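PDB 6W6M: type IV pilus secretin PilQ family protein from Vibrio cholerae, which probably forms the gated outer-membrane channel through which the type IV competence pilus passes during natural DNA uptake. Local coordinates for residues I523-I528 with G556-L561. Sequence-based numbering, arbitrary orientation.
Sequences IFQHSI and GKSELL
I523, Q525 and S527 pair antiparallel with L560, S558 and G556, each pair closed by two backbone hydrogen bonds, and the strand axes approach to 4.8 Å. I523 N to L560 O is 3.0 Å. F524-E559 and H526-K557 are the non-hydrogen-bonded pairs between them. CA of H526, K557 and E559 face carbonyl oxygens across the strands, as K557 CA does Q525 O at 3.5 Å. The two strands belong to the secretin domain; 14 subunits assemble, as in other secretins, into a ring whose sheets form the channel wall. Strand 549-568 also pairs with strand 320-347, while 523-528 pairs antiparallel with a strand of a neighbouring subunit, so the sheet continues across the interface. I523 and L560 are buried and lie side by side, with CD1 of I523 4.2 Å from CD2 of L560. On the same face, Q525 extends beyond CG and brings NE2 to 4.1 Å from CB of S558. F524, H526, K557 and E559 occupy the other face. With CG of H526 turned away from the backbone N (chi1 -178°), its side chain crosses that of K557 obliquely, and ND1 lies 4.1 Å from K557 CE. K557 bends at chi3 (-70°), and its CE also approaches CZ of F524.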
loop_
_atom_site.group_PDB
_atom_site.type_symbol
_atom_site.label_atom_id
_atom_site.label_comp_id
_atom_site.label_asym_id
_atom_site.label_seq_id
_atom_site.Cartn_x
_atom_site.Cartn_y
_atom_site.Cartn_z
ATOM N N ILE A 523 -16.568 -50.940 0.205
ATOM C CA ILE A 523 -17.855 -50.276 0.393
ATOM C C ILE A 523 -18.933 -51.131 -0.249
ATOM O O ILE A 523 -18.763 -51.620 -1.366
ATOM C CB ILE A 523 -17.873 -48.846 -0.186
ATOM C CG1 ILE A 523 -16.924 -47.939 0.581
ATOM C CG2 ILE A 523 -19.262 -48.256 -0.112
ATOM C CD1 ILE A 523 -16.683 -46.619 -0.061
ATOM N N PHE A 524 -20.041 -51.314 0.454
ATOM C CA PHE A 524 -21.173 -52.094 -0.023
ATOM C C PHE A 524 -22.405 -51.207 -0.070
ATOM O O PHE A 524 -22.628 -50.417 0.843
ATOM C CB PHE A 524 -21.411 -53.296 0.886
ATOM C CG PHE A 524 -22.603 -54.119 0.511
ATOM C CD1 PHE A 524 -22.528 -55.038 -0.518
ATOM C CD2 PHE A 524 -23.803 -53.985 1.196
ATOM C CE1 PHE A 524 -23.625 -55.790 -0.866
ATOM C CE2 PHE A 524 -24.896 -54.733 0.845
ATOM C CZ PHE A 524 -24.807 -55.637 -0.184
ATOM N N GLN A 525 -23.205 -51.321 -1.128
ATOM C CA GLN A 525 -24.430 -50.535 -1.216
ATOM C C GLN A 525 -25.568 -51.360 -1.793
ATOM O O GLN A 525 -25.360 -52.219 -2.647
ATOM C CB GLN A 525 -24.252 -49.293 -2.072
ATOM C CG GLN A 525 -23.331 -48.279 -1.491
ATOM C CD GLN A 525 -23.135 -47.115 -2.398
ATOM O OE1 GLN A 525 -22.814 -46.024 -1.951
ATOM N NE2 GLN A 525 -23.332 -47.327 -3.685
ATOM N N HIS A 526 -26.782 -51.042 -1.355
ATOM C CA HIS A 526 -27.983 -51.713 -1.820
ATOM C C HIS A 526 -29.140 -50.726 -1.798
ATOM O O HIS A 526 -29.187 -49.848 -0.944
ATOM C CB HIS A 526 -28.283 -52.923 -0.948
ATOM C CG HIS A 526 -29.476 -53.697 -1.388
ATOM N ND1 HIS A 526 -29.552 -54.313 -2.615
ATOM C CD2 HIS A 526 -30.640 -53.969 -0.759
ATOM C CE1 HIS A 526 -30.713 -54.927 -2.725
ATOM N NE2 HIS A 526 -31.392 -54.732 -1.612
ATOM N N SER A 527 -30.071 -50.855 -2.742
ATOM C CA SER A 527 -31.227 -49.961 -2.722
ATOM C C SER A 527 -32.422 -50.594 -3.422
ATOM O O SER A 527 -32.251 -51.364 -4.364
ATOM C CB SER A 527 -30.905 -48.615 -3.368
ATOM O OG SER A 527 -30.606 -48.773 -4.734
ATOM N N ILE A 528 -33.625 -50.246 -2.961
ATOM C CA ILE A 528 -34.883 -50.797 -3.459
ATOM C C ILE A 528 -35.943 -49.706 -3.464
ATOM O O ILE A 528 -36.137 -49.029 -2.454
ATOM C CB ILE A 528 -35.363 -51.983 -2.599
ATOM C CG1 ILE A 528 -34.412 -53.163 -2.713
ATOM C CG2 ILE A 528 -36.716 -52.439 -3.036
ATOM C CD1 ILE A 528 -34.678 -54.242 -1.707
ATOM N N GLY A 556 -31.011 -51.862 -7.008
ATOM C CA GLY A 556 -29.608 -51.712 -7.367
ATOM C C GLY A 556 -28.693 -52.274 -6.306
ATOM O O GLY A 556 -29.043 -52.322 -5.125
ATOM N N LYS A 557 -27.501 -52.690 -6.730
ATOM C CA LYS A 557 -26.523 -53.240 -5.801
ATOM C C LYS A 557 -25.110 -52.965 -6.290
ATOM O O LYS A 557 -24.825 -53.099 -7.481
ATOM C CB LYS A 557 -26.722 -54.739 -5.622
ATOM C CG LYS A 557 -25.538 -55.424 -5.019
ATOM C CD LYS A 557 -25.798 -56.887 -4.794
ATOM C CE LYS A 557 -26.794 -57.089 -3.687
ATOM N NZ LYS A 557 -26.854 -58.513 -3.293
ATOM N N SER A 558 -24.220 -52.607 -5.366
ATOM C CA SER A 558 -22.861 -52.236 -5.738
ATOM C C SER A 558 -21.875 -52.707 -4.682
ATOM O O SER A 558 -22.200 -52.765 -3.495
ATOM C CB SER A 558 -22.738 -50.726 -5.925
ATOM O OG SER A 558 -21.414 -50.371 -6.239
ATOM N N GLU A 559 -20.657 -53.020 -5.117
ATOM C CA GLU A 559 -19.648 -53.507 -4.187
ATOM C C GLU A 559 -18.248 -53.153 -4.661
ATOM O O GLU A 559 -17.925 -53.328 -5.836
ATOM C CB GLU A 559 -19.770 -55.013 -4.017
ATOM C CG GLU A 559 -18.822 -55.591 -3.027
ATOM C CD GLU A 559 -19.026 -57.069 -2.873
ATOM O OE1 GLU A 559 -19.895 -57.612 -3.586
ATOM O OE2 GLU A 559 -18.325 -57.692 -2.047
ATOM N N LEU A 560 -17.440 -52.632 -3.737
ATOM C CA LEU A 560 -16.044 -52.230 -4.041
ATOM C C LEU A 560 -15.111 -52.853 -3.000
ATOM O O LEU A 560 -15.483 -52.882 -1.816
ATOM C CB LEU A 560 -15.953 -50.701 -4.016
ATOM C CG LEU A 560 -14.563 -50.132 -3.737
ATOM C CD1 LEU A 560 -13.772 -49.984 -5.025
ATOM C CD2 LEU A 560 -14.658 -48.799 -3.016
ATOM N N LEU A 561 -13.958 -53.349 -3.448
ATOM C CA LEU A 561 -12.959 -53.957 -2.573
ATOM C C LEU A 561 -11.556 -53.538 -2.983
ATOM O O LEU A 561 -11.274 -53.355 -4.170
ATOM C CB LEU A 561 -13.042 -55.483 -2.593
ATOM C CG LEU A 561 -14.306 -56.140 -2.045
ATOM C CD1 LEU A 561 -14.261 -57.615 -2.282
ATOM C CD2 LEU A 561 -14.455 -55.867 -0.573
#